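Local structure of 11R-lipoxygenase (3VF1) at residues G258-N263 / H589-T594; D447-I452 / V623-V628; V468-Y473 / V561-V566. The protein is a calcium-dependent, non-heme iron lipoxygenase that probably inserts molecular oxygen into polyunsaturated fatty acids. All coordinates share one frame; numbering follows the deposited sequence.

Contact 1: residues G258-N263 / H589-T594; sequences GSQFLN and HPNSPT
Asn591 ND2 reaches across to Gln260 OE1, 3.3 Å away, and bonds as well to the backbone O of Thr585 on helix 582-586. The Gln260 bond is long but straight, 166° at the hydrogen, and it leaves Asn591 close to that residue's amide plane. At the Gln260 end the donor is tilted 31° out of the carbonyl plane. The two amide planes stand well apart in orientation and the side chains cross at about a right angle, so the amides meet through this one bond and do not stack. On the other end of the Asn591 amide, OD1 accepts from Trp256 NE1. Trp256 and Gln260 both belong to helix 254-263, so this helix takes both ends of one asparagine amide in the helical lipoxygenase domain. With CG opposite the backbone N (chi1 -177°), Asn591 extends its amide from the 3-10 turn 589-591 to the helix. Replacing Gln260 by alanine would probably leave one N-H of Asn591 without its acceptor and the helix holding this amide through Trp256 alone. Arg380 of helix 369-410 packs against Gln260 and bonds through NE to Asn591 O.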
# COMPACT_ATOMS: atom_id res chain seq x y z
N GLY A 258 -4.38 -14.68 -20.19
CA GLY A 258 -3.90 -13.40 -20.66
C GLY A 258 -4.42 -12.26 -19.82
O GLY A 258 -3.68 -11.33 -19.50
N SER A 259 -5.70 -12.32 -19.45
CA SER A 259 -6.33 -11.24 -18.71
C SER A 259 -5.78 -11.10 -17.30
O SER A 259 -5.95 -10.06 -16.67
CB SER A 259 -7.85 -11.43 -18.67
OG SER A 259 -8.23 -12.47 -17.78
N GLN A 260 -5.13 -12.15 -16.80
CA GLN A 260 -4.56 -12.11 -15.45
C GLN A 260 -3.35 -11.19 -15.37
O GLN A 260 -2.95 -10.78 -14.28
CB GLN A 260 -4.18 -13.52 -14.98
CG GLN A 260 -5.37 -14.42 -14.71
CD GLN A 260 -6.36 -13.81 -13.75
OE1 GLN A 260 -6.20 -13.91 -12.53
NE2 GLN A 260 -7.38 -13.15 -14.28
N PHE A 261 -2.76 -10.87 -16.51
CA PHE A 261 -1.62 -9.97 -16.56
C PHE A 261 -2.09 -8.52 -16.66
O PHE A 261 -1.28 -7.59 -16.58
CB PHE A 261 -0.70 -10.31 -17.74
CG PHE A 261 0.04 -11.61 -17.56
CD1 PHE A 261 -0.57 -12.82 -17.84
CD2 PHE A 261 1.35 -11.61 -17.11
CE1 PHE A 261 0.11 -14.01 -17.67
CE2 PHE A 261 2.03 -12.80 -16.94
CZ PHE A 261 1.41 -14.00 -17.22
N LEU A 262 -3.39 -8.34 -16.84
CA LEU A 262 -3.98 -7.01 -16.91
C LEU A 262 -4.86 -6.72 -15.70
O LEU A 262 -4.81 -5.64 -15.13
CB LEU A 262 -4.84 -6.88 -18.18
CG LEU A 262 -4.14 -7.04 -19.52
CD1 LEU A 262 -5.15 -6.91 -20.65
CD2 LEU A 262 -3.03 -6.01 -19.69
N ASN A 263 -5.67 -7.71 -15.31
CA ASN A 263 -6.69 -7.50 -14.30
C ASN A 263 -6.55 -8.46 -13.12
O ASN A 263 -7.52 -8.73 -12.41
CB ASN A 263 -8.08 -7.66 -14.93
CG ASN A 263 -8.27 -6.75 -16.13
OD1 ASN A 263 -7.87 -5.58 -16.11
ND2 ASN A 263 -8.87 -7.29 -17.19
N HIS A 589 -4.44 -22.03 -6.27
CA HIS A 589 -2.99 -21.98 -6.44
C HIS A 589 -2.52 -22.07 -7.90
O HIS A 589 -1.63 -21.32 -8.31
CB HIS A 589 -2.32 -23.07 -5.61
CG HIS A 589 -0.84 -22.89 -5.47
ND1 HIS A 589 -0.26 -22.33 -4.35
CD2 HIS A 589 0.18 -23.19 -6.31
CE1 HIS A 589 1.05 -22.30 -4.51
NE2 HIS A 589 1.34 -22.82 -5.69
N PRO A 590 -3.09 -22.99 -8.68
CA PRO A 590 -2.64 -23.17 -10.07
C PRO A 590 -2.77 -21.91 -10.93
O PRO A 590 -2.08 -21.80 -11.94
CB PRO A 590 -3.56 -24.27 -10.60
CG PRO A 590 -3.97 -25.03 -9.39
CD PRO A 590 -4.09 -24.01 -8.30
N ASN A 591 -3.63 -20.98 -10.53
CA ASN A 591 -3.81 -19.75 -11.30
C ASN A 591 -2.58 -18.85 -11.20
O ASN A 591 -2.35 -18.01 -12.08
CB ASN A 591 -5.06 -19.00 -10.82
CG ASN A 591 -5.32 -17.74 -11.63
OD1 ASN A 591 -5.72 -17.81 -12.79
ND2 ASN A 591 -5.11 -16.58 -11.01
N SER A 592 -1.80 -19.02 -10.14
CA SER A 592 -0.59 -18.24 -9.94
C SER A 592 0.32 -18.92 -8.92
O SER A 592 0.34 -18.54 -7.75
CB SER A 592 -0.95 -16.83 -9.48
OG SER A 592 0.11 -15.92 -9.75
N PRO A 593 1.07 -19.94 -9.37
CA PRO A 593 1.96 -20.72 -8.50
C PRO A 593 2.99 -19.85 -7.78
O PRO A 593 3.52 -18.91 -8.38
CB PRO A 593 2.66 -21.67 -9.47
CG PRO A 593 1.76 -21.74 -10.66
CD PRO A 593 1.11 -20.40 -10.76
N THR A 594 3.26 -20.16 -6.52
CA THR A 594 4.22 -19.40 -5.73
C THR A 594 5.61 -20.03 -5.78
O THR A 594 6.62 -19.34 -5.65
CB THR A 594 3.78 -19.29 -4.26
OG1 THR A 594 3.65 -20.59 -3.69
CG2 THR A 594 2.45 -18.55 -4.16

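Contact 2: residues D447-I452 / V623-V628; sequences DKVLSI and VTMVSV
Val449 sets its two methyls against two successive residues of helix 619-632, Thr624 and Met625, and meets them at different angles. Toward Thr624 the approach is oblique and methyl to methyl: Val449 CG1 lies 3.4 Å from Thr624 CG2, a tight fit. Toward Met625 the side chains cross at about a right angle, with Val449 CG2 beside the sulfur, 3.9 Å from Met625 SD. Met625 gets there by leaving its helix with CG opposite the backbone N (chi1 -176°) and then bending at chi2 (54°), which brings SD alongside the valine. The rotation of Thr624 is set from within its own helix: OG1 bonds back to His620 O, and this leaves CG2, opposite the backbone N, as the branch that faces Val449. The same methyl also touches the base of Lys448, with Lys448 CB 4.1 Å from Thr624 CG2. Beyond that point the lysine leads away, and its NZ bonds to Gly443 O. What joins the two segments is therefore apolar, and buried at Val449, Thr624 and Met625. Phe211 of helix 208-213 packs on Thr624. Helix 369-410 packs on both segments, offering Gln388 to Met625 and Gln385 and Met389 to Leu450; the same helix carries the iron ligand His392, its side chain about 9 Å from that of Met625.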
# COMPACT_ATOMS: atom_id res chain seq x y z
N ASP A 447 9.44 -16.21 2.71
CA ASP A 447 10.47 -17.24 2.69
C ASP A 447 9.86 -18.64 2.63
O ASP A 447 10.48 -19.57 2.11
CB ASP A 447 11.35 -17.12 3.93
CG ASP A 447 12.68 -17.82 3.78
OD1 ASP A 447 13.60 -17.22 3.18
OD2 ASP A 447 12.82 -18.96 4.27
N LYS A 448 8.65 -18.79 3.15
CA LYS A 448 8.00 -20.10 3.24
C LYS A 448 7.20 -20.49 2.00
O LYS A 448 6.87 -21.66 1.82
CB LYS A 448 7.08 -20.15 4.46
CG LYS A 448 7.78 -20.03 5.80
CD LYS A 448 6.84 -20.39 6.94
CE LYS A 448 7.48 -20.18 8.31
NZ LYS A 448 7.56 -18.74 8.68
N VAL A 449 6.87 -19.52 1.14
CA VAL A 449 5.97 -19.79 0.01
C VAL A 449 6.59 -19.52 -1.36
O VAL A 449 6.15 -20.08 -2.36
CB VAL A 449 4.67 -18.97 0.13
CG1 VAL A 449 4.01 -19.22 1.48
CG2 VAL A 449 4.94 -17.49 -0.07
N LEU A 450 7.60 -18.66 -1.41
CA LEU A 450 8.23 -18.30 -2.68
C LEU A 450 9.42 -19.21 -2.98
O LEU A 450 10.14 -19.60 -2.07
CB LEU A 450 8.70 -16.85 -2.65
CG LEU A 450 7.61 -15.78 -2.52
CD1 LEU A 450 8.25 -14.41 -2.46
CD2 LEU A 450 6.62 -15.87 -3.67
N SER A 451 9.61 -19.53 -4.25
CA SER A 451 10.75 -20.36 -4.65
C SER A 451 12.06 -19.58 -4.55
O SER A 451 13.12 -20.17 -4.39
CB SER A 451 10.56 -20.92 -6.06
OG SER A 451 10.44 -19.89 -7.02
N ILE A 452 11.98 -18.26 -4.64
CA ILE A 452 13.16 -17.42 -4.44
C ILE A 452 13.38 -17.17 -2.95
O ILE A 452 14.26 -16.39 -2.58
CB ILE A 452 13.08 -16.07 -5.18
CG1 ILE A 452 11.98 -15.18 -4.59
CG2 ILE A 452 12.87 -16.30 -6.68
CD1 ILE A 452 11.93 -13.79 -5.19
N VAL A 623 -1.34 -24.60 1.77
CA VAL A 623 -2.11 -24.07 2.88
C VAL A 623 -1.42 -22.83 3.46
O VAL A 623 -2.08 -21.86 3.83
CB VAL A 623 -2.29 -25.11 4.01
CG1 VAL A 623 -3.00 -24.49 5.20
CG2 VAL A 623 -3.06 -26.31 3.50
N THR A 624 -0.10 -22.88 3.53
CA THR A 624 0.68 -21.76 4.04
C THR A 624 0.38 -20.49 3.24
O THR A 624 0.24 -19.41 3.81
CB THR A 624 2.19 -22.04 4.00
OG1 THR A 624 2.52 -23.05 4.96
CG2 THR A 624 2.98 -20.77 4.32
N MET A 625 0.28 -20.63 1.93
CA MET A 625 0.03 -19.49 1.06
C MET A 625 -1.36 -18.92 1.30
O MET A 625 -1.54 -17.70 1.35
CB MET A 625 0.19 -19.87 -0.41
CG MET A 625 0.03 -18.69 -1.36
SD MET A 625 1.13 -17.32 -0.95
CE MET A 625 0.72 -16.14 -2.23
N VAL A 626 -2.35 -19.79 1.44
CA VAL A 626 -3.72 -19.36 1.67
C VAL A 626 -3.86 -18.66 3.01
O VAL A 626 -4.60 -17.69 3.14
CB VAL A 626 -4.71 -20.55 1.62
CG1 VAL A 626 -6.08 -20.13 2.11
CG2 VAL A 626 -4.79 -21.11 0.20
N SER A 627 -3.14 -19.16 4.02
CA SER A 627 -3.15 -18.54 5.34
C SER A 627 -2.57 -17.14 5.26
O SER A 627 -3.08 -16.21 5.88
CB SER A 627 -2.34 -19.39 6.32
OG SER A 627 -2.41 -18.86 7.63
N VAL A 628 -1.49 -16.99 4.49
CA VAL A 628 -0.83 -15.70 4.32
C VAL A 628 -1.71 -14.73 3.55
O VAL A 628 -1.97 -13.61 4.01
CB VAL A 628 0.52 -15.86 3.60
CG1 VAL A 628 1.02 -14.51 3.08
CG2 VAL A 628 1.54 -16.50 4.53

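Contact 3: residues V468-Y473 / V561-V566; sequences VTFDSY and VHFLTV
Phe563 and Val566, on one side of helix 557-579, pack against Phe470 and Tyr473 of a short 3-10 turn whose start is held by an ST turn at Thr469. The helix is a central one in the lipoxygenase fold, for farther along it come His575 and Asn579, two of the iron ligands. At the first residue of the segment, Val561, the carbonyl O takes two donors, Thr565 N and Thr565 OG1; the hydroxyl, 2.8 Å from Val561 O, sits above the carbonyl plane. Next, Phe563 has CG opposite its backbone N (chi1 -168°), and its ring swings toward the turn. Phe563 CE1 lies over one face of Phe470, near the rim, 4.1 Å from Phe470 CE2. The ring planes are 29° apart and the centroids 5.4 Å, an offset pair with little overlap. Ile531 and Leu534 of helix 525-538 also pack on Phe563, while Tyr539 meets Phe470 edge to face. Val566 then points directly at the turn. Its CG1 reaches both aromatic residues: it comes to the edge of the Phe470 ring, near the ring plane, and lies 3.9 Å from Tyr473 CB. Val566 and Tyr473 cross at about a right angle, and the methyl touches CB and the near ring carbon CD2 of the tyrosine; the hydroxyl, farther out, bonds to Arg395 O on helix 369-410. Arg395 also makes a cation-pi contact with the Tyr473 ring and bonds to Ser472 OG. The turn holds its shape by its own polar groups: Asp471 N donates to Thr469 OG1, and Ser472 OG, 2.8 Å from Thr469 O, lies almost on the extension of that C=O bond (C=O...donor angle 172°).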
# COMPACT_ATOMS: atom_id res chain seq x y z
N VAL A 468 15.29 1.87 -9.91
CA VAL A 468 13.99 2.54 -9.84
C VAL A 468 14.13 4.05 -9.74
O VAL A 468 15.04 4.56 -9.08
CB VAL A 468 13.14 2.04 -8.65
CG1 VAL A 468 13.66 2.61 -7.34
CG2 VAL A 468 11.69 2.41 -8.85
N THR A 469 13.23 4.76 -10.40
CA THR A 469 13.08 6.20 -10.22
C THR A 469 11.60 6.51 -10.08
O THR A 469 10.76 5.65 -10.32
CB THR A 469 13.67 7.00 -11.39
OG1 THR A 469 12.73 7.04 -12.47
CG2 THR A 469 14.98 6.39 -11.87
N PHE A 470 11.28 7.75 -9.72
CA PHE A 470 9.89 8.13 -9.52
C PHE A 470 9.14 8.37 -10.83
O PHE A 470 7.93 8.59 -10.84
CB PHE A 470 9.79 9.37 -8.62
CG PHE A 470 9.58 9.05 -7.17
CD1 PHE A 470 10.65 8.72 -6.36
CD2 PHE A 470 8.31 9.06 -6.63
CE1 PHE A 470 10.45 8.41 -5.02
CE2 PHE A 470 8.10 8.76 -5.29
CZ PHE A 470 9.18 8.43 -4.49
N ASP A 471 9.86 8.31 -11.95
CA ASP A 471 9.22 8.38 -13.26
C ASP A 471 8.27 7.20 -13.45
O ASP A 471 7.25 7.31 -14.12
CB ASP A 471 10.25 8.40 -14.38
CG ASP A 471 11.03 9.70 -14.44
OD1 ASP A 471 10.62 10.68 -13.78
OD2 ASP A 471 12.06 9.75 -15.15
N SER A 472 8.63 6.07 -12.85
CA SER A 472 7.82 4.86 -12.95
C SER A 472 6.57 4.95 -12.08
O SER A 472 5.73 4.05 -12.09
CB SER A 472 8.64 3.63 -12.57
OG SER A 472 9.01 3.65 -11.20
N TYR A 473 6.45 6.04 -11.32
CA TYR A 473 5.27 6.25 -10.48
C TYR A 473 4.29 7.22 -11.12
O TYR A 473 3.16 7.36 -10.65
CB TYR A 473 5.69 6.75 -9.10
CG TYR A 473 6.14 5.64 -8.18
CD1 TYR A 473 7.44 5.16 -8.22
CD2 TYR A 473 5.25 5.06 -7.29
CE1 TYR A 473 7.84 4.14 -7.38
CE2 TYR A 473 5.64 4.04 -6.45
CZ TYR A 473 6.94 3.58 -6.50
OH TYR A 473 7.33 2.57 -5.67
N VAL A 561 2.15 19.32 -6.10
CA VAL A 561 0.91 18.58 -6.30
C VAL A 561 1.19 17.19 -6.86
O VAL A 561 0.64 16.20 -6.39
CB VAL A 561 -0.04 19.33 -7.25
CG1 VAL A 561 -1.21 18.44 -7.66
CG2 VAL A 561 -0.54 20.61 -6.60
N HIS A 562 2.05 17.11 -7.87
CA HIS A 562 2.36 15.83 -8.50
C HIS A 562 2.91 14.84 -7.49
O HIS A 562 2.41 13.72 -7.36
CB HIS A 562 3.36 16.01 -9.64
CG HIS A 562 3.74 14.72 -10.31
ND1 HIS A 562 2.91 14.07 -11.20
CD2 HIS A 562 4.85 13.96 -10.20
CE1 HIS A 562 3.50 12.97 -11.62
NE2 HIS A 562 4.68 12.87 -11.03
N PHE A 563 3.95 15.25 -6.77
CA PHE A 563 4.60 14.37 -5.81
C PHE A 563 3.61 13.86 -4.77
O PHE A 563 3.67 12.69 -4.38
CB PHE A 563 5.76 15.09 -5.12
CG PHE A 563 6.65 14.17 -4.33
CD1 PHE A 563 7.74 13.56 -4.93
CD2 PHE A 563 6.39 13.91 -3.00
CE1 PHE A 563 8.56 12.71 -4.21
CE2 PHE A 563 7.21 13.06 -2.27
CZ PHE A 563 8.29 12.46 -2.88
N LEU A 564 2.71 14.72 -4.32
CA LEU A 564 1.73 14.34 -3.31
C LEU A 564 0.65 13.44 -3.91
O LEU A 564 0.13 12.56 -3.23
CB LEU A 564 1.09 15.59 -2.69
CG LEU A 564 2.04 16.49 -1.90
CD1 LEU A 564 1.33 17.75 -1.46
CD2 LEU A 564 2.60 15.75 -0.70
N THR A 565 0.33 13.67 -5.18
CA THR A 565 -0.63 12.82 -5.88
C THR A 565 -0.10 11.39 -5.93
O THR A 565 -0.85 10.43 -5.71
CB THR A 565 -0.89 13.32 -7.31
OG1 THR A 565 -1.52 14.61 -7.26
CG2 THR A 565 -1.79 12.36 -8.06
N VAL A 566 1.19 11.25 -6.22
CA VAL A 566 1.84 9.95 -6.25
C VAL A 566 1.68 9.23 -4.92
O VAL A 566 1.37 8.04 -4.88
CB VAL A 566 3.34 10.08 -6.58
CG1 VAL A 566 4.09 8.81 -6.20
CG2 VAL A 566 3.54 10.40 -8.05

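In the fold
From the N terminus the chain first reaches 258-263, whose partner 589-594 comes 326 residues later and closes the long loop of contact 1. Within that loop 447-452 opens contact 2, but its partner 623-628 lies beyond 589-594, so contacts 1 and 2 cross. Contact 3, 468-473 with 561-566, closes a shorter loop inside both. Contacts 1 and 2 touch: Thr594 OG1 bonds to Val449 O. Contact 3 lies across the chain's centre from contact 2. Contact 1 ties helix 254-263 to the loop after helix 582-586, contact 2 the end of helix 445-449 to helix 619-632, and contact 3 the turn before helix 475-481 to helix 557-579; each also has partners on helix 369-410.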